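Local coordinates for protein BspA (BspA_V) (PDB 5DZ8) that is the variable domain of a cell wall-anchored antigen I/II-type adhesin of Streptococcus agalactiae and probably contributes to bacterial adhesion, at residues A[9-14]-A[21-26]; A[39-44]-A[151-156]; A[51-56]-A[76-81]; A[70-75]-A[130-135]; A[94-99]-A[111-116]. All coordinates share one frame; numbering follows the deposited sequence.

Overall arrangement
The chain folds as two antiparallel sheets. In the six-stranded one, contact 1 joins edge strand 4-12 to 25-29, contact 3 the hairpin strands 47-63 and 69-85, and contact 4 strand 69-85 to the far edge strand 119-135. Contact 5 pairs two strands of the three-stranded sheet; contact 2 bridges the sheets, its centre about 7 Å from that of contact 5 but about 35 Å from that of contact 4. Along the chain contact 1 closes first; contacts 3, 4 and 5 lie within the loop of contact 2, and the segments of 3 and 4, sharing strand 69-85, alternate. They hold together the variable domain's two sheets, whose edges continue into the second subunit at contacts 1 and 2.

Contact 1. Residues A[9-14]-A[21-26]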
# COMPACT_ATOMS: atom_id res chain seq x y z
N LYS A 9 -19.77 -10.03 12.20
CA LYS A 9 -19.23 -10.49 10.97
C LYS A 9 -18.39 -9.42 10.24
O LYS A 9 -18.38 -8.26 10.60
CB LYS A 9 -20.37 -11.02 10.07
CG LYS A 9 -21.36 -10.04 9.54
CD LYS A 9 -22.78 -10.68 9.56
CE LYS A 9 -23.83 -9.83 10.33
NZ LYS A 9 -23.48 -9.46 11.76
N ALA A 10 -17.70 -9.84 9.21
CA ALA A 10 -16.84 -8.95 8.45
C ALA A 10 -17.19 -9.07 7.00
O ALA A 10 -17.36 -10.18 6.47
CB ALA A 10 -15.38 -9.31 8.67
N GLN A 11 -17.30 -7.92 6.38
CA GLN A 11 -17.65 -7.81 5.00
C GLN A 11 -16.72 -6.81 4.33
O GLN A 11 -16.49 -5.69 4.83
CB GLN A 11 -19.10 -7.36 4.87
CG GLN A 11 -19.63 -7.56 3.46
CD GLN A 11 -21.11 -7.17 3.31
OE1 GLN A 11 -21.81 -7.67 2.39
NE2 GLN A 11 -21.59 -6.26 4.17
N ALA A 12 -16.19 -7.23 3.19
CA ALA A 12 -15.31 -6.38 2.39
C ALA A 12 -16.13 -5.30 1.69
O ALA A 12 -17.21 -5.57 1.26
CB ALA A 12 -14.57 -7.23 1.36
N LYS A 13 -15.59 -4.07 1.67
CA LYS A 13 -16.03 -2.97 0.78
C LYS A 13 -16.03 -3.33 -0.72
O LYS A 13 -15.01 -3.24 -1.39
CB LYS A 13 -15.11 -1.76 0.99
N GLY A 14 -17.19 -3.76 -1.21
CA GLY A 14 -17.50 -3.83 -2.64
C GLY A 14 -18.70 -2.92 -2.89
O GLY A 14 -19.23 -2.34 -1.95
N GLY A 21 -22.97 -10.97 -1.01
CA GLY A 21 -22.82 -11.80 0.21
C GLY A 21 -21.64 -12.75 0.24
O GLY A 21 -21.42 -13.47 1.23
N ASN A 22 -20.86 -12.79 -0.84
CA ASN A 22 -19.76 -13.76 -0.92
C ASN A 22 -18.54 -13.48 -0.01
O ASN A 22 -17.86 -14.43 0.38
CB ASN A 22 -19.26 -13.91 -2.38
CG ASN A 22 -18.83 -12.59 -2.97
OD1 ASN A 22 -19.68 -11.74 -3.29
ND2 ASN A 22 -17.53 -12.38 -3.09
N SER A 23 -18.27 -12.19 0.29
CA SER A 23 -17.09 -11.81 1.14
C SER A 23 -17.36 -11.92 2.69
O SER A 23 -16.47 -11.75 3.52
CB SER A 23 -16.62 -10.39 0.77
OG SER A 23 -17.62 -9.42 1.12
N ILE A 24 -18.58 -12.23 3.07
CA ILE A 24 -19.00 -12.26 4.46
C ILE A 24 -18.32 -13.39 5.22
O ILE A 24 -18.42 -14.53 4.83
CB ILE A 24 -20.53 -12.41 4.54
CG1 ILE A 24 -21.18 -11.12 4.04
CG2 ILE A 24 -21.01 -12.68 5.96
CD1 ILE A 24 -22.71 -11.16 3.99
N MSE A 25 -17.64 -13.07 6.32
CA MSE A 25 -17.05 -14.06 7.27
C MSE A 25 -17.76 -13.94 8.59
O MSE A 25 -17.80 -12.85 9.20
CB MSE A 25 -15.60 -13.70 7.44
CG MSE A 25 -14.67 -14.91 7.51
SE MSE A 25 -12.92 -14.06 7.27
CE MSE A 25 -13.17 -13.67 5.35
N THR A 26 -18.39 -15.00 9.05
CA THR A 26 -19.02 -14.95 10.36
C THR A 26 -17.97 -15.34 11.39
O THR A 26 -17.08 -16.14 11.15
CB THR A 26 -20.36 -15.69 10.43
OG1 THR A 26 -21.25 -15.13 9.44
CG2 THR A 26 -21.02 -15.53 11.85
O HOH W 1 -20.16 -9.47 0.25
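Ala10 and Met25, the latter deposited as selenomethionine, form an antiparallel hydrogen-bonded pair at the heart of this contact. Ala10 N gives its hydrogen to Met25 O over 3.0 Å, and Met25 N returns the bond to Ala10 O at 2.9 Å. The same Ala10 oxygen is approached by Ile24 CA at 3.3 Å in a CA-H...O contact, and the neighbouring pair, Lys9 with Thr26, is of the non-hydrogen-bonded kind.

Beyond the ladder, polar side-chain contacts take over. Ser23 OG, held between its own backbone N and carbonyl carbon (chi1 67°), is turned to Ala12 N, which gives it a weak bond of 3.3 Å. A water molecule lies 2.7 Å from Ser23 OG and donates to Gln11 OE1, so hydroxyl and amide are linked through solvent.

Van der Waals contacts are modest. Gln11, extended beyond CG, passes obliquely across Ile24, with Gln11 CG 3.9 Å from Ile24 CG1 and OE1 near the same atom. Lys9 touches through its root, CB standing 3.3 Å from Met25 O, while its amine reaches Leu162 and Ser164 of the second subunit.

The ladder joins strand 4-12, the outermost of the six-stranded sheet within this chain, to strand 25-29. On the edge of strand 4-12 that faces away from strand 25-29, residues 9-12 pair antiparallel with a strand of the second subunit, carrying the sheet across the interface.

Contact 2. Residues A[39-44]-A[151-156]; sequences HDMIDG and DDWVHD
The carboxylate of Asp151 and the side chains of His39 and Met41 approach from opposite directions between two nearly parallel strands, whose axes come no closer than 10.0 Å. Asp151 CG lies anti to the backbone N (chi1 -176°), which brings OD2 over one face of the His39 ring. The carboxylate plane is turned 55° from the ring, and OD2 is 3.9 Å from His39 NE2, a polar approach without a direct bond. The selenomethionine Met41, bent at both chi2 and chi3, curls back until CE sits 3.5 Å from Asp151 OD1 and at the edge of the His39 ring, in its plane.

Strand 34-42 belongs to the six-stranded sheet and strand 144-167 to the three-stranded one, so this is face-to-face packing between sheets, with Ile96 and Ile48 also touching Trp153.

The selenium of Met41 makes an oblique Met-aromatic contact with Trp153, 5.3 Å from SE to the centroid of the five-membered ring. The indole also slants toward the backbone beyond Met41: NE1 gives a weak, bent hydrogen bond to Ile42 O at 3.2 Å, and CZ2 lies 4.1 Å from Asp43 CA. Trp153 packs in addition on His155 of the second subunit.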
# COMPACT_ATOMS: atom_id res chain seq x y z
N HIS A 39 -8.72 -15.73 9.67
CA HIS A 39 -8.54 -15.63 8.23
C HIS A 39 -7.32 -16.42 7.68
O HIS A 39 -6.24 -16.45 8.29
CB HIS A 39 -8.50 -14.17 7.79
CG HIS A 39 -7.21 -13.45 8.06
ND1 HIS A 39 -7.05 -12.57 9.11
CD2 HIS A 39 -6.04 -13.43 7.37
CE1 HIS A 39 -5.84 -12.04 9.07
NE2 HIS A 39 -5.21 -12.55 8.03
N ASP A 40 -7.52 -17.07 6.53
CA ASP A 40 -6.45 -17.73 5.75
C ASP A 40 -5.71 -16.71 4.92
O ASP A 40 -6.34 -15.94 4.21
CB ASP A 40 -7.07 -18.75 4.79
CG ASP A 40 -7.37 -20.07 5.44
OD1 ASP A 40 -7.54 -20.10 6.68
OD2 ASP A 40 -7.42 -21.09 4.71
N MSE A 41 -4.39 -16.71 4.99
CA MSE A 41 -3.57 -15.82 4.17
C MSE A 41 -2.96 -16.59 3.00
O MSE A 41 -2.26 -17.59 3.22
CB MSE A 41 -2.46 -15.26 5.05
CG MSE A 41 -1.79 -14.04 4.43
SE MSE A 41 -3.06 -12.53 4.48
CE MSE A 41 -2.49 -12.07 6.30
N ILE A 42 -3.21 -16.08 1.78
CA ILE A 42 -2.95 -16.72 0.48
C ILE A 42 -1.87 -15.93 -0.25
O ILE A 42 -1.95 -14.71 -0.28
CB ILE A 42 -4.23 -16.67 -0.42
CG1 ILE A 42 -5.46 -17.24 0.29
CG2 ILE A 42 -4.04 -17.42 -1.74
CD1 ILE A 42 -5.32 -18.68 0.74
N ASP A 43 -0.90 -16.59 -0.89
CA ASP A 43 0.28 -15.92 -1.47
C ASP A 43 0.54 -15.75 -3.02
O ASP A 43 1.68 -15.44 -3.38
CB ASP A 43 1.53 -16.57 -0.85
CG ASP A 43 1.94 -17.87 -1.53
OD1 ASP A 43 1.09 -18.48 -2.23
OD2 ASP A 43 3.13 -18.30 -1.39
N GLY A 44 -0.39 -15.95 -3.96
CA GLY A 44 -1.61 -16.73 -3.86
C GLY A 44 -1.50 -17.98 -4.73
O GLY A 44 -2.29 -18.17 -5.64
N ASP A 151 -6.58 -5.59 5.29
CA ASP A 151 -5.67 -6.70 5.20
C ASP A 151 -5.14 -6.71 3.78
O ASP A 151 -5.76 -7.29 2.89
CB ASP A 151 -6.41 -7.98 5.54
CG ASP A 151 -5.50 -9.18 5.55
OD1 ASP A 151 -4.34 -9.09 6.08
OD2 ASP A 151 -6.00 -10.21 5.04
N ASP A 152 -4.00 -6.04 3.61
CA ASP A 152 -3.52 -5.62 2.31
C ASP A 152 -2.21 -6.32 1.94
O ASP A 152 -1.38 -6.62 2.82
CB ASP A 152 -3.36 -4.09 2.35
CG ASP A 152 -4.71 -3.38 2.49
OD1 ASP A 152 -5.75 -4.08 2.41
OD2 ASP A 152 -4.77 -2.14 2.69
N TRP A 153 -2.06 -6.60 0.65
CA TRP A 153 -0.78 -7.01 0.04
C TRP A 153 -0.08 -5.78 -0.57
O TRP A 153 -0.68 -5.08 -1.38
CB TRP A 153 -0.99 -8.08 -1.06
CG TRP A 153 -1.09 -9.49 -0.55
CD1 TRP A 153 -2.22 -10.26 -0.46
CD2 TRP A 153 -0.02 -10.30 -0.01
NE1 TRP A 153 -1.92 -11.49 0.08
CE2 TRP A 153 -0.57 -11.54 0.36
CE3 TRP A 153 1.35 -10.09 0.19
CZ2 TRP A 153 0.19 -12.57 0.89
CZ3 TRP A 153 2.11 -11.11 0.73
CH2 TRP A 153 1.53 -12.33 1.07
N VAL A 154 1.16 -5.51 -0.18
CA VAL A 154 1.93 -4.37 -0.68
C VAL A 154 3.13 -4.84 -1.48
O VAL A 154 3.91 -5.63 -1.00
CB VAL A 154 2.41 -3.50 0.49
CG1 VAL A 154 3.23 -2.32 -0.02
CG2 VAL A 154 1.19 -3.02 1.27
N HIS A 155 3.26 -4.35 -2.70
CA HIS A 155 4.42 -4.61 -3.58
C HIS A 155 5.12 -3.27 -3.89
O HIS A 155 4.62 -2.48 -4.70
CB HIS A 155 3.93 -5.24 -4.86
CG HIS A 155 5.02 -5.64 -5.81
ND1 HIS A 155 5.15 -6.93 -6.27
CD2 HIS A 155 6.00 -4.93 -6.40
CE1 HIS A 155 6.16 -7.00 -7.11
NE2 HIS A 155 6.70 -5.80 -7.20
N ASP A 156 6.27 -3.07 -3.27
CA ASP A 156 7.00 -1.83 -3.28
C ASP A 156 8.29 -2.01 -4.08
O ASP A 156 9.25 -2.56 -3.54
CB ASP A 156 7.37 -1.43 -1.86
CG ASP A 156 6.22 -0.75 -1.09
OD1 ASP A 156 5.18 -0.35 -1.68
OD2 ASP A 156 6.34 -0.62 0.15

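Contact 3. Residues A[51-56]-A[76-81]; sequences GKLTGK and VTLYKY
Tyr79 lies along Gly55 and Lys56 of the opposite strand, and its side chain meets a different group at each step. CB sits 3.6 Å from Thr54 OG1. With CG anti to the carbonyl carbon (chi1 -64°), the ring turns along the partner strand, and CD2 comes 4.0 Å from Gly55 CA, which covers one ring face toward its rim. Farther out CE2 skirts the Gly55 carbonyl, CZ nears Lys56 CB, and OH ends 3.5 Å from Lys56 CD, the two side chains running side by side. The lysine amine continues to Asp32 and Asn58.

This is a classic beta bulge in the hairpin of strands 47-63 and 69-85: Tyr79 and Lys80 both face Thr54. Thr54 O accepts from Tyr79 N at 2.9 Å, whereas Lys80 N bonds it weakly and gives its firmer bond to Thr54 OG1, at 3.0 Å. On the face carrying Leu53, Leu78 and Tyr81, Leu53 CD2 packs 4.1 Å from Leu78 CD1, and Phe147 of strand 144-167 touches both leucines.

The chemistry is thus two-sided: on one face Thr54 OG1 adds a bond to the bulge, while the leucines of the other turn to the apolar interior between the sheets.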
# COMPACT_ATOMS: atom_id res chain seq x y z
N GLY A 51 -4.44 -15.78 10.39
CA GLY A 51 -4.56 -14.62 11.23
C GLY A 51 -5.78 -14.81 12.10
O GLY A 51 -6.72 -15.47 11.71
N LYS A 52 -5.73 -14.27 13.30
CA LYS A 52 -6.77 -14.38 14.27
C LYS A 52 -6.87 -13.05 15.02
O LYS A 52 -5.88 -12.59 15.58
CB LYS A 52 -6.47 -15.48 15.28
CG LYS A 52 -7.58 -15.70 16.30
CD LYS A 52 -7.13 -16.34 17.60
CE LYS A 52 -6.62 -17.73 17.38
NZ LYS A 52 -7.74 -18.60 16.95
N LEU A 53 -8.05 -12.45 14.98
CA LEU A 53 -8.36 -11.26 15.75
C LEU A 53 -9.41 -11.62 16.80
O LEU A 53 -10.50 -12.07 16.42
CB LEU A 53 -8.94 -10.18 14.85
CG LEU A 53 -9.20 -8.80 15.48
CD1 LEU A 53 -7.91 -8.08 15.85
CD2 LEU A 53 -9.97 -7.94 14.48
N THR A 54 -9.09 -11.42 18.07
CA THR A 54 -9.97 -11.68 19.20
C THR A 54 -10.41 -10.39 19.83
O THR A 54 -9.71 -9.40 19.81
CB THR A 54 -9.24 -12.47 20.29
OG1 THR A 54 -7.98 -11.83 20.55
CG2 THR A 54 -8.95 -13.89 19.79
N GLY A 55 -11.60 -10.42 20.40
CA GLY A 55 -12.17 -9.26 21.01
C GLY A 55 -13.48 -9.54 21.74
O GLY A 55 -13.86 -10.65 21.89
N LYS A 56 -14.16 -8.50 22.16
CA LYS A 56 -15.42 -8.64 22.86
C LYS A 56 -16.25 -7.41 22.69
O LYS A 56 -15.78 -6.31 22.95
CB LYS A 56 -15.19 -8.82 24.32
CG LYS A 56 -16.46 -9.26 25.04
CD LYS A 56 -16.13 -9.46 26.49
CE LYS A 56 -17.38 -9.85 27.28
NZ LYS A 56 -18.39 -8.79 27.17
N VAL A 76 -16.68 -1.83 22.12
CA VAL A 76 -16.09 -3.04 21.63
C VAL A 76 -14.59 -3.06 21.92
O VAL A 76 -13.91 -2.07 21.69
CB VAL A 76 -16.35 -3.26 20.14
CG1 VAL A 76 -15.90 -2.06 19.30
CG2 VAL A 76 -15.67 -4.54 19.68
N THR A 77 -14.10 -4.19 22.46
CA THR A 77 -12.75 -4.27 22.86
C THR A 77 -12.03 -5.22 21.95
O THR A 77 -12.52 -6.30 21.71
CB THR A 77 -12.64 -4.75 24.32
OG1 THR A 77 -13.26 -3.77 25.15
CG2 THR A 77 -11.17 -4.86 24.73
N LEU A 78 -10.89 -4.81 21.42
CA LEU A 78 -9.99 -5.73 20.76
C LEU A 78 -8.88 -6.20 21.71
O LEU A 78 -8.19 -5.39 22.31
CB LEU A 78 -9.36 -5.10 19.53
CG LEU A 78 -10.24 -4.71 18.31
CD1 LEU A 78 -11.18 -5.81 17.81
CD2 LEU A 78 -11.04 -3.46 18.61
N TYR A 79 -8.69 -7.52 21.77
CA TYR A 79 -7.69 -8.13 22.63
C TYR A 79 -6.41 -8.38 21.86
O TYR A 79 -5.42 -7.70 22.09
CB TYR A 79 -8.20 -9.45 23.21
CG TYR A 79 -9.41 -9.36 24.15
CD1 TYR A 79 -9.68 -8.24 24.91
CD2 TYR A 79 -10.24 -10.47 24.32
CE1 TYR A 79 -10.79 -8.19 25.75
CE2 TYR A 79 -11.32 -10.45 25.18
CZ TYR A 79 -11.60 -9.31 25.87
OH TYR A 79 -12.68 -9.34 26.70
N LYS A 80 -6.43 -9.31 20.91
CA LYS A 80 -5.19 -9.71 20.27
C LYS A 80 -5.32 -9.88 18.78
O LYS A 80 -6.37 -10.25 18.27
CB LYS A 80 -4.69 -11.03 20.87
CG LYS A 80 -4.19 -10.89 22.30
CD LYS A 80 -3.46 -12.15 22.81
CE LYS A 80 -3.21 -12.12 24.32
NZ LYS A 80 -2.61 -10.81 24.80
N TYR A 81 -4.22 -9.65 18.10
CA TYR A 81 -4.03 -10.10 16.76
C TYR A 81 -2.84 -11.04 16.68
O TYR A 81 -1.71 -10.63 16.93
CB TYR A 81 -3.83 -8.95 15.78
CG TYR A 81 -3.68 -9.42 14.34
CD1 TYR A 81 -4.75 -9.99 13.66
CD2 TYR A 81 -2.45 -9.34 13.69
CE1 TYR A 81 -4.61 -10.46 12.36
CE2 TYR A 81 -2.29 -9.82 12.38
CZ TYR A 81 -3.37 -10.36 11.72
OH TYR A 81 -3.21 -10.83 10.44

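Contact 4. Residues A[70-75]-A[130-135]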
# COMPACT_ATOMS: atom_id res chain seq x y z
N THR A 70 -34.44 -3.82 24.66
CA THR A 70 -33.50 -2.74 24.35
C THR A 70 -32.11 -3.33 24.46
O THR A 70 -31.73 -3.90 25.50
CB THR A 70 -33.60 -1.52 25.30
OG1 THR A 70 -34.95 -1.10 25.47
CG2 THR A 70 -32.86 -0.40 24.70
N ALA A 71 -31.37 -3.22 23.38
CA ALA A 71 -30.01 -3.68 23.30
C ALA A 71 -29.10 -2.47 23.41
O ALA A 71 -29.19 -1.60 22.58
CB ALA A 71 -29.78 -4.38 21.96
N PHE A 72 -28.21 -2.47 24.38
CA PHE A 72 -27.21 -1.41 24.55
C PHE A 72 -25.90 -1.94 24.06
O PHE A 72 -25.40 -2.92 24.57
CB PHE A 72 -27.07 -1.03 26.03
CG PHE A 72 -28.26 -0.28 26.59
CD1 PHE A 72 -28.35 1.12 26.46
CD2 PHE A 72 -29.30 -0.95 27.25
CE1 PHE A 72 -29.47 1.81 26.95
CE2 PHE A 72 -30.40 -0.25 27.75
CZ PHE A 72 -30.49 1.13 27.59
N VAL A 73 -25.34 -1.29 23.06
CA VAL A 73 -24.03 -1.67 22.56
C VAL A 73 -23.08 -0.59 23.03
O VAL A 73 -22.90 0.41 22.36
CB VAL A 73 -24.02 -1.81 21.05
CG1 VAL A 73 -22.71 -2.43 20.56
CG2 VAL A 73 -25.22 -2.61 20.58
N ASP A 74 -22.43 -0.85 24.17
CA ASP A 74 -21.66 0.16 24.89
C ASP A 74 -20.33 0.44 24.23
O ASP A 74 -20.06 1.59 23.89
CB ASP A 74 -21.48 -0.25 26.34
CG ASP A 74 -22.82 -0.36 27.07
OD1 ASP A 74 -23.63 0.60 26.98
OD2 ASP A 74 -23.09 -1.45 27.67
N SER A 75 -19.57 -0.62 23.96
CA SER A 75 -18.29 -0.49 23.33
C SER A 75 -17.85 -1.81 22.75
O SER A 75 -18.52 -2.81 22.92
CB SER A 75 -17.31 -0.04 24.41
OG SER A 75 -17.19 -1.10 25.37
N ASN A 130 -21.62 3.38 22.40
CA ASN A 130 -22.85 3.97 22.99
C ASN A 130 -24.02 4.00 22.05
O ASN A 130 -24.53 5.06 21.69
CB ASN A 130 -22.62 5.40 23.49
CG ASN A 130 -21.50 5.47 24.49
OD1 ASN A 130 -21.51 4.76 25.50
ND2 ASN A 130 -20.50 6.26 24.19
N LEU A 131 -24.40 2.81 21.62
CA LEU A 131 -25.49 2.67 20.69
C LEU A 131 -26.59 1.99 21.45
O LEU A 131 -26.34 1.30 22.46
CB LEU A 131 -25.06 1.85 19.51
CG LEU A 131 -23.82 2.34 18.77
CD1 LEU A 131 -23.33 1.20 17.91
CD2 LEU A 131 -24.10 3.56 17.90
N LYS A 132 -27.82 2.24 21.01
CA LYS A 132 -29.02 1.65 21.64
C LYS A 132 -30.00 1.27 20.51
O LYS A 132 -30.24 2.07 19.61
CB LYS A 132 -29.64 2.65 22.59
CG LYS A 132 -30.99 2.26 23.15
CD LYS A 132 -31.33 3.09 24.40
CE LYS A 132 -32.13 4.34 24.10
NZ LYS A 132 -33.60 4.22 24.43
N TYR A 133 -30.49 0.03 20.53
CA TYR A 133 -31.51 -0.41 19.56
C TYR A 133 -32.71 -0.92 20.31
O TYR A 133 -32.63 -1.86 21.10
CB TYR A 133 -31.00 -1.44 18.62
CG TYR A 133 -29.82 -0.90 17.90
CD1 TYR A 133 -29.95 -0.19 16.72
CD2 TYR A 133 -28.54 -1.09 18.43
CE1 TYR A 133 -28.84 0.32 16.09
CE2 TYR A 133 -27.43 -0.58 17.81
CZ TYR A 133 -27.57 0.13 16.67
OH TYR A 133 -26.41 0.62 16.11
N GLU A 134 -33.81 -0.25 20.05
CA GLU A 134 -35.08 -0.54 20.63
C GLU A 134 -35.63 -1.58 19.67
O GLU A 134 -35.78 -1.31 18.49
CB GLU A 134 -35.89 0.75 20.63
CG GLU A 134 -36.73 1.01 21.84
CD GLU A 134 -35.93 1.13 23.12
OE1 GLU A 134 -35.46 2.27 23.38
OE2 GLU A 134 -35.82 0.10 23.86
N LEU A 135 -35.85 -2.80 20.15
CA LEU A 135 -36.17 -3.92 19.28
C LEU A 135 -37.50 -4.59 19.64
O LEU A 135 -37.62 -5.27 20.64
CB LEU A 135 -35.07 -4.95 19.31
CG LEU A 135 -33.93 -4.97 18.30
CD1 LEU A 135 -33.84 -3.88 17.23
CD2 LEU A 135 -32.66 -5.12 19.11
O HOH W 2 -25.07 2.10 24.91
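Ala71 and Tyr133, then Val73 and Leu131, are hydrogen-bonded pairs of an antiparallel ladder whose strands run 167° apart. Ala71 N to Tyr133 O (2.9 Å) is nearly straight, but at Val73 the ladder is distorted, since Val73 N stands above the carbonyl plane of Leu131 O. Asn130 and Leu131 both face Val73, a G1 beta bulge, in which Asn130 N turns to Asp74 O at 2.8 Å.

On the face of Thr70, Phe72 and Lys132, the aliphatic part of the lysine does the packing. Its CG is anti to the backbone N (chi1 172°) and lies 3.6 Å from Thr70 CG2; CD follows alongside the Phe72 ring, 3.4 Å from CE1. The chain then bends at chi3 and chi4, and NZ forms a salt bridge of 2.9 Å with Glu134 OE1 on its own strand, though that carboxylate's placing is uncertain. A water at the Phe72 ring edge donates to both Asp74 OD1 and Leu131 O; Asp74 OD2 is bonded to His60.

On the face of Ala71, Val73, Leu131 and Tyr133 the contacts are between carbons. Val73 CG2 meets the edge of the Tyr133 ring at CE2, 4.1 Å away, and Ala71 CB touches Leu135 CD2.

Strand 119-135 is outermost in the six-stranded sheet within this chain, and strand 69-85 has strand 47-63 on its other edge. Val144 of strand 144-167 packs on Leu131 and Tyr133, and Tyr165 of the second subunit on Val73 and Leu135.

Contact 5. Residues A[94-99]-A[111-116]; sequences QNIVFR and KAHNGN
Ile96 and His113 form the dense centre of a beta hairpin, strands 94-101 and 107-113 of the three-stranded sheet. As a hydrogen-bonded pair they exchange two backbone bonds, of which Ile96 N to His113 O, at 2.7 Å, meets its carbonyl almost end-on. The His113 side chain folds back over its own backbone (chi1 65°), which lays the imidazole beside the isoleucine: Ile96 CB stands over one ring face, 4.1 Å from the centroid and offset toward the rim, a CH-pi contact. Ile96 CG2 is 3.7 Å from His113 NE2, and Ile96 CD1 reaches on to Gly115 CA at the same distance. Around this pair the packing continues, with Met41 on Ile96, and Phe119 edge-to-face with His113.

Phe98 and Lys111 make the second hydrogen-bonded pair, again with two bonds. The Phe98 ring turns away from the partner strand to stack on Tyr81, while Lys111 carries its amine to a salt bridge with Glu121.

The face of Val97 and Ala112 is looser and more open to solvent: Ala112 is exposed, and its CB meets Val97 CG2 at 4.2 Å. At the end of the ladder Asn95 and Asn114 meet lightly, with Asn95 OD1 near Asn114 CA. There the chain leaves the strand in an Asx turn, Asn114 OD1 accepting from Asn116 N at 2.7 Å.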
# COMPACT_ATOMS: atom_id res chain seq x y z
N GLN A 94 6.40 -9.15 -1.88
CA GLN A 94 5.19 -8.55 -1.37
C GLN A 94 5.16 -8.65 0.16
O GLN A 94 5.73 -9.57 0.76
CB GLN A 94 3.93 -9.15 -2.02
CG GLN A 94 3.60 -8.66 -3.45
CD GLN A 94 2.08 -8.48 -3.70
OE1 GLN A 94 1.57 -7.36 -3.94
NE2 GLN A 94 1.34 -9.57 -3.60
N ASN A 95 4.54 -7.66 0.79
CA ASN A 95 4.39 -7.59 2.21
C ASN A 95 2.94 -7.42 2.56
O ASN A 95 2.16 -7.04 1.72
CB ASN A 95 5.19 -6.45 2.79
CG ASN A 95 6.64 -6.80 2.85
OD1 ASN A 95 7.03 -7.87 3.38
ND2 ASN A 95 7.47 -5.93 2.29
N ILE A 96 2.62 -7.75 3.80
CA ILE A 96 1.27 -7.72 4.29
C ILE A 96 1.16 -6.59 5.27
O ILE A 96 2.07 -6.33 6.04
CB ILE A 96 0.93 -9.05 4.97
CG1 ILE A 96 1.14 -10.18 3.96
CG2 ILE A 96 -0.50 -9.04 5.48
CD1 ILE A 96 1.48 -11.51 4.59
N VAL A 97 0.05 -5.89 5.23
CA VAL A 97 -0.27 -4.90 6.24
C VAL A 97 -1.66 -5.19 6.79
O VAL A 97 -2.61 -5.27 6.05
CB VAL A 97 -0.22 -3.47 5.70
CG1 VAL A 97 -0.42 -2.47 6.84
CG2 VAL A 97 1.13 -3.21 5.02
N PHE A 98 -1.76 -5.33 8.10
CA PHE A 98 -3.01 -5.52 8.77
C PHE A 98 -3.28 -4.28 9.60
O PHE A 98 -2.39 -3.83 10.34
CB PHE A 98 -2.99 -6.77 9.65
CG PHE A 98 -4.33 -7.10 10.25
CD1 PHE A 98 -5.26 -7.84 9.54
CD2 PHE A 98 -4.67 -6.62 11.49
CE1 PHE A 98 -6.51 -8.13 10.08
CE2 PHE A 98 -5.91 -6.89 12.03
CZ PHE A 98 -6.85 -7.63 11.32
N ARG A 99 -4.49 -3.73 9.46
CA ARG A 99 -4.89 -2.57 10.24
C ARG A 99 -6.28 -2.74 10.81
O ARG A 99 -7.14 -3.31 10.19
CB ARG A 99 -4.94 -1.26 9.46
CG ARG A 99 -3.68 -0.81 8.77
CD ARG A 99 -3.83 0.66 8.31
NE ARG A 99 -2.77 0.97 7.36
CZ ARG A 99 -2.72 0.56 6.09
NH1 ARG A 99 -3.69 -0.17 5.57
NH2 ARG A 99 -1.69 0.86 5.33
N LYS A 111 0.15 -3.37 11.54
CA LYS A 111 1.23 -4.31 11.56
C LYS A 111 1.58 -4.72 10.15
O LYS A 111 0.76 -5.32 9.42
CB LYS A 111 0.79 -5.53 12.34
CG LYS A 111 1.81 -6.64 12.41
CD LYS A 111 2.97 -6.33 13.34
CE LYS A 111 3.92 -7.52 13.29
NZ LYS A 111 4.90 -7.43 14.35
N ALA A 112 2.81 -4.40 9.78
CA ALA A 112 3.35 -4.70 8.49
C ALA A 112 4.30 -5.88 8.70
O ALA A 112 5.06 -5.89 9.65
CB ALA A 112 4.09 -3.49 7.98
N HIS A 113 4.22 -6.89 7.84
CA HIS A 113 5.04 -8.09 8.01
C HIS A 113 5.07 -8.85 6.68
O HIS A 113 4.25 -8.56 5.79
CB HIS A 113 4.51 -8.98 9.18
CG HIS A 113 3.15 -9.56 8.94
ND1 HIS A 113 2.95 -10.89 8.63
CD2 HIS A 113 1.93 -8.99 8.95
CE1 HIS A 113 1.67 -11.12 8.49
NE2 HIS A 113 1.02 -9.99 8.66
N ASN A 114 6.00 -9.80 6.57
CA ASN A 114 6.24 -10.57 5.35
C ASN A 114 5.53 -11.93 5.31
O ASN A 114 5.65 -12.70 4.34
CB ASN A 114 7.73 -10.80 5.14
CG ASN A 114 8.34 -11.69 6.23
OD1 ASN A 114 7.67 -12.51 6.88
ND2 ASN A 114 9.62 -11.49 6.46
N GLY A 115 4.84 -12.27 6.40
CA GLY A 115 3.99 -13.43 6.43
C GLY A 115 4.71 -14.75 6.71
O GLY A 115 4.06 -15.80 6.73
N ASN A 116 6.01 -14.69 7.00
CA ASN A 116 6.86 -15.88 7.25
C ASN A 116 7.17 -16.15 8.72
O ASN A 116 7.69 -17.22 9.01
CB ASN A 116 8.22 -15.77 6.47
CG ASN A 116 8.03 -15.85 4.94
OD1 ASN A 116 7.19 -16.59 4.44
ND2 ASN A 116 8.78 -15.04 4.21